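Local coordinates for protein restriction endonuclease (Mycobacterium sp., PDB 4F0Q) that cleaves DNA in response to cytosine methylation, acting as a tetrameric and probably magnesium-dependent restriction endonuclease, at residues L151-L156 against I246-Q251; A299-A304 against G322-S327; S305-E310 against G412-T417. All blocks are in the same frame, centred on the assembly; numbering follows the deposited sequence.

Contact 1: residues L151-L156 against I246-Q251; sequences LLAPPL and IRWVRQ
Leu151 and Ala153 meet Val249 and Trp248 in two separate apolar touches, which make up the whole direct contact between the loop 151-156 and the helix 246-251. In the first, the CD2 methyl of Leu151 rests on CG1 of Val249 at 3.7 Å, the two side chains crossing at about a right angle. Val249 starts out toward the loop, whereas the Leu151 side chain begins by leading off from the helix and only its branched end returns to it. The second touch brings a methyl against an aromatic rim: Ala153 CB lies 3.6 Å from Trp248 CH2, in the plane of the indole and beyond its six-membered ring, not over a face. With CG anti to the backbone N (chi1 170°), Trp248 reaches across to the loop with the benzo end leading.

The polar bonds come from the surroundings. Arg227 holds two successive loop carbonyls, its NH1 bonding to Leu151 O and its NH2 to Leu152 O, and His142 NE2 bonds to Pro154 O. Arg150, just ahead of the loop, bonds through NE to Val249 O, and so ties the two pieces together near the apolar pair.

This is buried loop-on-helix packing within the AspBHI-type N-terminal domain, of the PUA clan, where helix 243-251 closes over the chain leading into strand 156-166 of the large mixed sheet.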
loop_
_atom_site.group_PDB
_atom_site.type_symbol
_atom_site.label_atom_id
_atom_site.label_comp_id
_atom_site.label_asym_id
_atom_site.label_seq_id
_atom_site.Cartn_x
_atom_site.Cartn_y
_atom_site.Cartn_z
ATOM N N LEU A 151 17.048 25.890 18.279
ATOM C CA LEU A 151 16.582 26.932 19.189
ATOM C C LEU A 151 16.528 28.282 18.483
ATOM O O LEU A 151 15.735 29.151 18.842
ATOM C CB LEU A 151 17.499 27.025 20.412
ATOM C CG LEU A 151 17.302 25.998 21.527
ATOM C CD1 LEU A 151 18.479 26.020 22.488
ATOM C CD2 LEU A 151 16.009 26.277 22.268
ATOM N N LEU A 152 17.378 28.443 17.474
ATOM C CA LEU A 152 17.494 29.700 16.743
ATOM C C LEU A 152 16.507 29.791 15.584
ATOM O O LEU A 152 16.247 30.879 15.071
ATOM C CB LEU A 152 18.917 29.867 16.209
ATOM C CG LEU A 152 20.037 29.873 17.247
ATOM C CD1 LEU A 152 21.395 29.884 16.563
ATOM C CD2 LEU A 152 19.889 31.070 18.168
ATOM N N ALA A 153 15.968 28.645 15.176
ATOM C CA ALA A 153 15.068 28.574 14.026
ATOM C C ALA A 153 13.822 29.437 14.197
ATOM O O ALA A 153 13.054 29.248 15.140
ATOM C CB ALA A 153 14.678 27.129 13.749
ATOM N N PRO A 154 13.620 30.391 13.275
ATOM C CA PRO A 154 12.459 31.285 13.300
ATOM C C PRO A 154 11.178 30.582 12.860
ATOM O O PRO A 154 11.117 30.060 11.747
ATOM C CB PRO A 154 12.839 32.375 12.295
ATOM C CG PRO A 154 13.777 31.706 11.353
ATOM C CD PRO A 154 14.543 30.706 12.170
ATOM N N PRO A 155 10.161 30.565 13.734
ATOM C CA PRO A 155 8.856 29.968 13.428
ATOM C C PRO A 155 8.196 30.632 12.226
ATOM O O PRO A 155 8.278 31.849 12.077
ATOM C CB PRO A 155 8.040 30.249 14.692
ATOM C CG PRO A 155 9.052 30.408 15.770
ATOM C CD PRO A 155 10.230 31.062 15.118
ATOM N N LEU A 156 7.553 29.835 11.379
ATOM C CA LEU A 156 6.841 30.375 10.225
ATOM C C LEU A 156 5.358 30.563 10.523
ATOM O O LEU A 156 4.558 29.637 10.378
ATOM C CB LEU A 156 7.031 29.484 8.993
ATOM C CG LEU A 156 8.180 29.848 8.046
ATOM C CD1 LEU A 156 9.534 29.718 8.732
ATOM C CD2 LEU A 156 8.128 28.995 6.788
ATOM N N ILE A 246 8.549 22.706 21.201
ATOM C CA ILE A 246 9.576 22.337 22.168
ATOM C C ILE A 246 10.085 20.929 21.870
ATOM O O ILE A 246 11.296 20.673 21.881
ATOM C CB ILE A 246 9.035 22.405 23.608
ATOM C CG1 ILE A 246 8.561 23.825 23.929
ATOM C CG2 ILE A 246 10.092 21.956 24.605
ATOM C CD1 ILE A 246 7.953 23.974 25.306
ATOM N N ARG A 247 9.151 20.024 21.589
ATOM C CA ARG A 247 9.495 18.653 21.233
ATOM C C ARG A 247 10.322 18.610 19.953
ATOM O O ARG A 247 11.256 17.821 19.842
ATOM C CB ARG A 247 8.240 17.793 21.067
ATOM C CG ARG A 247 8.557 16.352 20.695
ATOM C CD ARG A 247 7.338 15.592 20.206
ATOM N NE ARG A 247 7.727 14.341 19.559
ATOM C CZ ARG A 247 6.875 13.476 19.020
ATOM N NH1 ARG A 247 5.572 13.717 19.050
ATOM N NH2 ARG A 247 7.328 12.366 18.452
ATOM N N TRP A 248 9.976 19.456 18.987
ATOM C CA TRP A 248 10.754 19.530 17.755
ATOM C C TRP A 248 12.157 20.061 18.019
ATOM O O TRP A 248 13.135 19.549 17.472
ATOM C CB TRP A 248 10.068 20.401 16.704
ATOM C CG TRP A 248 10.966 20.677 15.538
ATOM C CD1 TRP A 248 11.224 19.843 14.488
ATOM C CD2 TRP A 248 11.747 21.856 15.314
ATOM N NE1 TRP A 248 12.109 20.434 13.621
ATOM C CE2 TRP A 248 12.445 21.671 14.104
ATOM C CE3 TRP A 248 11.918 23.054 16.015
ATOM C CZ2 TRP A 248 13.301 22.638 13.581
ATOM C CZ3 TRP A 248 12.770 24.012 15.494
ATOM C CH2 TRP A 248 13.449 23.799 14.288
ATOM N N VAL A 249 12.249 21.096 18.847
ATOM C CA VAL A 249 13.537 21.661 19.225
ATOM C C VAL A 249 14.418 20.587 19.857
ATOM O O VAL A 249 15.604 20.479 19.541
ATOM C CB VAL A 249 13.374 22.857 20.191
ATOM C CG1 VAL A 249 14.682 23.164 20.899
ATOM C CG2 VAL A 249 12.869 24.081 19.441
ATOM N N ARG A 250 13.824 19.773 20.727
ATOM C CA ARG A 250 14.565 18.698 21.383
ATOM C C ARG A 250 14.993 17.589 20.420
ATOM O O ARG A 250 16.167 17.221 20.368
ATOM C CB ARG A 250 13.746 18.099 22.532
ATOM C CG ARG A 250 14.503 17.051 23.337
ATOM C CD ARG A 250 13.642 16.429 24.429
ATOM N NE ARG A 250 12.597 15.562 23.890
ATOM C CZ ARG A 250 11.308 15.886 23.835
ATOM N NH1 ARG A 250 10.896 17.060 24.292
ATOM N NH2 ARG A 250 10.430 15.030 23.329
ATOM N N GLN A 251 14.040 17.065 19.655
ATOM C CA GLN A 251 14.265 15.871 18.840
ATOM C C GLN A 251 14.731 16.157 17.412
ATOM O O GLN A 251 15.615 15.475 16.895
ATOM C CB GLN A 251 13.002 15.008 18.811
ATOM C CG GLN A 251 12.545 14.536 20.180
ATOM C CD GLN A 251 11.287 13.695 20.119
ATOM O OE1 GLN A 251 10.798 13.214 21.140
ATOM N NE2 GLN A 251 10.753 13.514 18.916
#

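Contact 2: residues A299-A304 against G322-S327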
loop_
_atom_site.group_PDB
_atom_site.type_symbol
_atom_site.label_atom_id
_atom_site.label_comp_id
_atom_site.label_asym_id
_atom_site.label_seq_id
_atom_site.Cartn_x
_atom_site.Cartn_y
_atom_site.Cartn_z
ATOM N N ALA A 299 -7.679 6.711 -24.869
ATOM C CA ALA A 299 -6.811 7.879 -24.824
ATOM C C ALA A 299 -6.971 8.538 -23.460
ATOM O O ALA A 299 -6.000 9.003 -22.854
ATOM C CB ALA A 299 -7.167 8.851 -25.935
ATOM N N PHE A 300 -8.211 8.561 -22.979
ATOM C CA PHE A 300 -8.499 9.059 -21.644
ATOM C C PHE A 300 -7.909 8.127 -20.597
ATOM O O PHE A 300 -7.572 8.560 -19.501
ATOM C CB PHE A 300 -10.005 9.213 -21.425
ATOM C CG PHE A 300 -10.364 9.744 -20.067
ATOM C CD1 PHE A 300 -10.228 11.092 -19.778
ATOM C CD2 PHE A 300 -10.834 8.895 -19.078
ATOM C CE1 PHE A 300 -10.554 11.584 -18.526
ATOM C CE2 PHE A 300 -11.162 9.381 -17.825
ATOM C CZ PHE A 300 -11.023 10.728 -17.550
ATOM N N GLU A 301 -7.790 6.847 -20.936
ATOM C CA GLU A 301 -7.126 5.897 -20.048
ATOM C C GLU A 301 -5.634 6.216 -19.919
ATOM O O GLU A 301 -5.076 6.184 -18.819
ATOM C CB GLU A 301 -7.335 4.458 -20.531
ATOM C CG GLU A 301 -8.777 3.981 -20.448
ATOM C CD GLU A 301 -8.966 2.578 -20.990
ATOM O OE1 GLU A 301 -8.026 2.049 -21.618
ATOM O OE2 GLU A 301 -10.057 2.003 -20.787
ATOM N N LEU A 302 -4.996 6.531 -21.043
ATOM C CA LEU A 302 -3.584 6.915 -21.039
ATOM C C LEU A 302 -3.371 8.213 -20.259
ATOM O O LEU A 302 -2.469 8.312 -19.407
ATOM C CB LEU A 302 -3.066 7.072 -22.470
ATOM C CG LEU A 302 -1.583 7.419 -22.617
ATOM C CD1 LEU A 302 -0.715 6.348 -21.975
ATOM C CD2 LEU A 302 -1.214 7.605 -24.080
ATOM N N LEU A 303 -4.209 9.204 -20.557
ATOM C CA LEU A 303 -4.175 10.472 -19.838
ATOM C C LEU A 303 -4.344 10.247 -18.341
ATOM O O LEU A 303 -3.669 10.876 -17.534
ATOM C CB LEU A 303 -5.266 11.418 -20.340
ATOM C CG LEU A 303 -5.380 12.725 -19.548
ATOM C CD1 LEU A 303 -4.142 13.587 -19.746
ATOM C CD2 LEU A 303 -6.639 13.491 -19.912
ATOM N N ALA A 304 -5.242 9.337 -17.980
ATOM C CA ALA A 304 -5.501 9.030 -16.579
ATOM C C ALA A 304 -4.307 8.340 -15.936
ATOM O O ALA A 304 -4.048 8.527 -14.750
ATOM C CB ALA A 304 -6.742 8.170 -16.442
ATOM N N GLY A 322 3.637 1.691 -15.816
ATOM C CA GLY A 322 3.403 0.320 -16.232
ATOM C C GLY A 322 2.868 0.227 -17.647
ATOM O O GLY A 322 3.630 0.347 -18.608
ATOM N N TRP A 323 1.560 0.017 -17.780
ATOM C CA TRP A 323 0.948 -0.108 -19.104
ATOM C C TRP A 323 -0.569 0.068 -19.092
ATOM O O TRP A 323 -1.169 0.322 -18.050
ATOM C CB TRP A 323 1.296 -1.462 -19.732
ATOM C CG TRP A 323 0.767 -2.634 -18.963
ATOM C CD1 TRP A 323 -0.475 -3.188 -19.065
ATOM C CD2 TRP A 323 1.469 -3.401 -17.977
ATOM N NE1 TRP A 323 -0.592 -4.250 -18.201
ATOM C CE2 TRP A 323 0.588 -4.401 -17.522
ATOM C CE3 TRP A 323 2.756 -3.337 -17.434
ATOM C CZ2 TRP A 323 0.952 -5.331 -16.550
ATOM C CZ3 TRP A 323 3.115 -4.261 -16.468
ATOM C CH2 TRP A 323 2.217 -5.244 -16.037
ATOM N N LEU A 324 -1.178 -0.069 -20.266
ATOM C CA LEU A 324 -2.630 -0.033 -20.398
ATOM C C LEU A 324 -3.164 -1.441 -20.639
ATOM O O LEU A 324 -2.467 -2.290 -21.194
ATOM C CB LEU A 324 -3.052 0.892 -21.542
ATOM C CG LEU A 324 -3.383 2.349 -21.202
ATOM C CD1 LEU A 324 -2.205 3.050 -20.545
ATOM C CD2 LEU A 324 -3.825 3.098 -22.450
ATOM N N SER A 325 -4.403 -1.683 -20.223
ATOM C CA SER A 325 -5.000 -3.010 -20.330
ATOM C C SER A 325 -5.303 -3.403 -21.776
ATOM O O SER A 325 -4.931 -4.489 -22.220
ATOM C CB SER A 325 -6.272 -3.093 -19.484
ATOM O OG SER A 325 -5.995 -2.835 -18.119
ATOM N N ARG A 326 -5.980 -2.518 -22.503
ATOM C CA ARG A 326 -6.355 -2.794 -23.887
ATOM C C ARG A 326 -6.521 -1.514 -24.697
ATOM O O ARG A 326 -6.600 -0.419 -24.140
ATOM C CB ARG A 326 -7.644 -3.617 -23.948
ATOM C CG ARG A 326 -8.819 -2.986 -23.219
ATOM C CD ARG A 326 -8.994 -3.589 -21.839
ATOM N NE ARG A 326 -9.584 -2.639 -20.904
ATOM C CZ ARG A 326 -9.792 -2.891 -19.617
ATOM N NH1 ARG A 326 -9.459 -4.069 -19.108
ATOM N NH2 ARG A 326 -10.330 -1.963 -18.838
ATOM N N SER A 327 -6.574 -1.664 -26.017
ATOM C CA SER A 327 -6.763 -0.531 -26.916
ATOM C C SER A 327 -8.195 -0.496 -27.436
ATOM O O SER A 327 -8.588 0.428 -28.147
ATOM C CB SER A 327 -5.779 -0.602 -28.071
HETATM O O HOH W 1 -10.951 -0.217 -21.254
#
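NE of Arg326 donates a hydrogen bond to an ordered water at 2.8 Å, the water lying in the guanidinium plane at its edge. The same water is modelled implausibly close to Glu301 OE2, so a link through it to the glutamate is doubtful. Between the charged groups themselves there is only proximity, Glu301 OE2 and Arg326 NH2 being 4.4 Å apart, beyond a salt bridge. The glutamate chain is extended beyond CG, which carries its carboxylate out from the helix, while OE1 accepts a hydrogen bond from His298 ND1. Arg326 NH2 makes its salt bridge with Asp334 OD1, and Ser325 CB lies on one guanidinium face, offset toward its rim.

The apolar part is carried by Leu324, which points at the helix. Its CD1 meets the end of the Leu302 side chain, at 3.9 Å from CD1, and its CD2 the base, at 4.0 Å from Leu302 CB, the two side chains crossing at about a right angle.

Asp334 is a ligand of the bound magnesium ion, and the Glu301 side chain comes within about 4 Å of the metal. Glu301 and the Arg326–Asp334 salt bridge therefore belong to the immediate surroundings of the metal, with the water as a neighbour, consistent with the active site of a PD-(D/E)XK nuclease.

Contact 3: residues S305-E310 against G412-T417; sequences SRVAAE and GTLAAT
The CG2 methyl of Thr417 fits between two side chains of the facing helix, 3.8 Å from Val307 CG1 and 3.7 Å from Glu310 CG. Alongside, CD1 of Leu414 reaches both branches of Val307, lying 3.8 Å from CG2 and 4.0 Å from CG1, with the two side chains at about a right angle. Val307 is thus shared by two residues one turn apart on helix 411-425. Glu310 takes part through its aliphatic portion, which slides past Thr417 in the opposite direction.

A hydrogen bond inside its own helix helps to fix the rotation of the threonine. With chi1 at -54°, the hydroxyl sits beside the backbone N and turns back to donate to Thr413 O at 2.6 Å, while CG2, anti to that N, is presented to the other helix. The hydroxyl approaches from above the carbonyl plane, 35° out of it, and Thr417 N reaches the same oxygen from the opposite face; two donors therefore grip Thr413 O, and the polar end of this buried threonine is satisfied without a partner across the contact. Glu310 bends at chi2, and its carboxylate forms a salt bridge with Arg313 through OE2.

The axes of the two short segments cross at 86° and approach to 10.3 Å. Met421, a turn beyond Thr417, extends the packing onto Val307 and Glu310, Leu289 of helix 281-292 backs Leu414, and on another side of helix 297-314 Ala308 packs on Phe335 of strand 335-342.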
loop_
_atom_site.group_PDB
_atom_site.type_symbol
_atom_site.label_atom_id
_atom_site.label_comp_id
_atom_site.label_asym_id
_atom_site.label_seq_id
_atom_site.Cartn_x
_atom_site.Cartn_y
_atom_site.Cartn_z
ATOM N N SER A 305 -3.587 7.538 -16.714
ATOM C CA SER A 305 -2.374 6.900 -16.211
ATOM C C SER A 305 -1.308 7.954 -15.913
ATOM O O SER A 305 -0.675 7.932 -14.848
ATOM C CB SER A 305 -1.843 5.867 -17.207
ATOM O OG SER A 305 -1.468 6.477 -18.429
ATOM N N ARG A 306 -1.120 8.881 -16.848
ATOM C CA ARG A 306 -0.147 9.955 -16.648
ATOM C C ARG A 306 -0.511 10.850 -15.462
ATOM O O ARG A 306 0.348 11.207 -14.648
ATOM C CB ARG A 306 0.008 10.789 -17.922
ATOM C CG ARG A 306 0.631 10.028 -19.080
ATOM C CD ARG A 306 0.871 10.931 -20.275
ATOM N NE ARG A 306 1.498 10.215 -21.382
ATOM C CZ ARG A 306 1.827 10.772 -22.543
ATOM N NH1 ARG A 306 1.589 12.060 -22.754
ATOM N NH2 ARG A 306 2.393 10.042 -23.493
ATOM N N VAL A 307 -1.789 11.202 -15.371
ATOM C CA VAL A 307 -2.300 12.033 -14.287
ATOM C C VAL A 307 -2.133 11.336 -12.941
ATOM O O VAL A 307 -1.759 11.962 -11.953
ATOM C CB VAL A 307 -3.785 12.401 -14.508
ATOM C CG1 VAL A 307 -4.403 12.970 -13.236
ATOM C CG2 VAL A 307 -3.919 13.388 -15.654
ATOM N N ALA A 308 -2.404 10.035 -12.914
ATOM C CA ALA A 308 -2.215 9.241 -11.706
ATOM C C ALA A 308 -0.750 9.260 -11.295
ATOM O O ALA A 308 -0.429 9.467 -10.123
ATOM C CB ALA A 308 -2.688 7.815 -11.925
ATOM N N ALA A 309 0.133 9.051 -12.269
ATOM C CA ALA A 309 1.572 9.105 -12.023
ATOM C C ALA A 309 1.981 10.442 -11.410
ATOM O O ALA A 309 2.748 10.489 -10.442
ATOM C CB ALA A 309 2.338 8.858 -13.313
ATOM N N GLU A 310 1.451 11.527 -11.968
ATOM C CA GLU A 310 1.756 12.869 -11.478
ATOM C C GLU A 310 1.262 13.082 -10.045
ATOM O O GLU A 310 1.989 13.603 -9.194
ATOM C CB GLU A 310 1.155 13.927 -12.408
ATOM C CG GLU A 310 1.447 15.361 -11.994
ATOM C CD GLU A 310 2.919 15.720 -12.108
ATOM O OE1 GLU A 310 3.627 15.095 -12.925
ATOM O OE2 GLU A 310 3.367 16.629 -11.375
ATOM N N GLY A 412 -12.083 18.168 -10.327
ATOM C CA GLY A 412 -11.231 19.263 -9.898
ATOM C C GLY A 412 -9.767 18.876 -9.855
ATOM O O GLY A 412 -8.906 19.587 -10.382
ATOM N N THR A 413 -9.485 17.740 -9.225
ATOM C CA THR A 413 -8.124 17.231 -9.120
ATOM C C THR A 413 -7.549 16.937 -10.500
ATOM O O THR A 413 -6.397 17.267 -10.786
ATOM C CB THR A 413 -8.068 15.953 -8.262
ATOM O OG1 THR A 413 -8.675 16.203 -6.989
ATOM C CG2 THR A 413 -6.628 15.510 -8.056
ATOM N N LEU A 414 -8.362 16.320 -11.354
ATOM C CA LEU A 414 -7.957 16.012 -12.722
ATOM C C LEU A 414 -7.626 17.277 -13.503
ATOM O O LEU A 414 -6.605 17.342 -14.182
ATOM C CB LEU A 414 -9.054 15.229 -13.446
ATOM C CG LEU A 414 -8.858 15.030 -14.951
ATOM C CD1 LEU A 414 -7.659 14.137 -15.232
ATOM C CD2 LEU A 414 -10.116 14.463 -15.590
ATOM N N ALA A 415 -8.493 18.279 -13.401
ATOM C CA ALA A 415 -8.301 19.538 -14.112
ATOM C C ALA A 415 -7.045 20.263 -13.642
ATOM O O ALA A 415 -6.244 20.726 -14.457
ATOM C CB ALA A 415 -9.521 20.430 -13.947
ATOM N N ALA A 416 -6.879 20.355 -12.325
ATOM C CA ALA A 416 -5.714 21.014 -11.742
ATOM C C ALA A 416 -4.417 20.314 -12.144
ATOM O O ALA A 416 -3.446 20.960 -12.556
ATOM C CB ALA A 416 -5.841 21.072 -10.226
ATOM N N THR A 417 -4.415 18.989 -12.025
ATOM C CA THR A 417 -3.247 18.186 -12.362
ATOM C C THR A 417 -2.888 18.331 -13.835
ATOM O O THR A 417 -1.729 18.549 -14.177
ATOM C CB THR A 417 -3.475 16.695 -12.050
ATOM O OG1 THR A 417 -3.883 16.546 -10.684
ATOM C CG2 THR A 417 -2.203 15.898 -12.289
#

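How the contacts relate
Contact 1 lies in the N-terminal domain and closes along the chain before the other two open in the nuclease domain; its centre is 47 Å from that of contact 2 and 36 Å from that of contact 3, on the opposite side of the chain's centre. Contacts 2 and 3 adjoin, with centres 13 Å apart, because both use helix 297-314: its earlier turns meet strand 319-324 beside the metal site, its later ones helix 411-425. Leu324 packs on Ser305, and Phe300 on Leu414, where they join. The second subunit reaches contacts 1 and 3; at contact 1, its Glu321 forms a salt bridge with Arg247, joining N-terminal and nuclease domains between subunits.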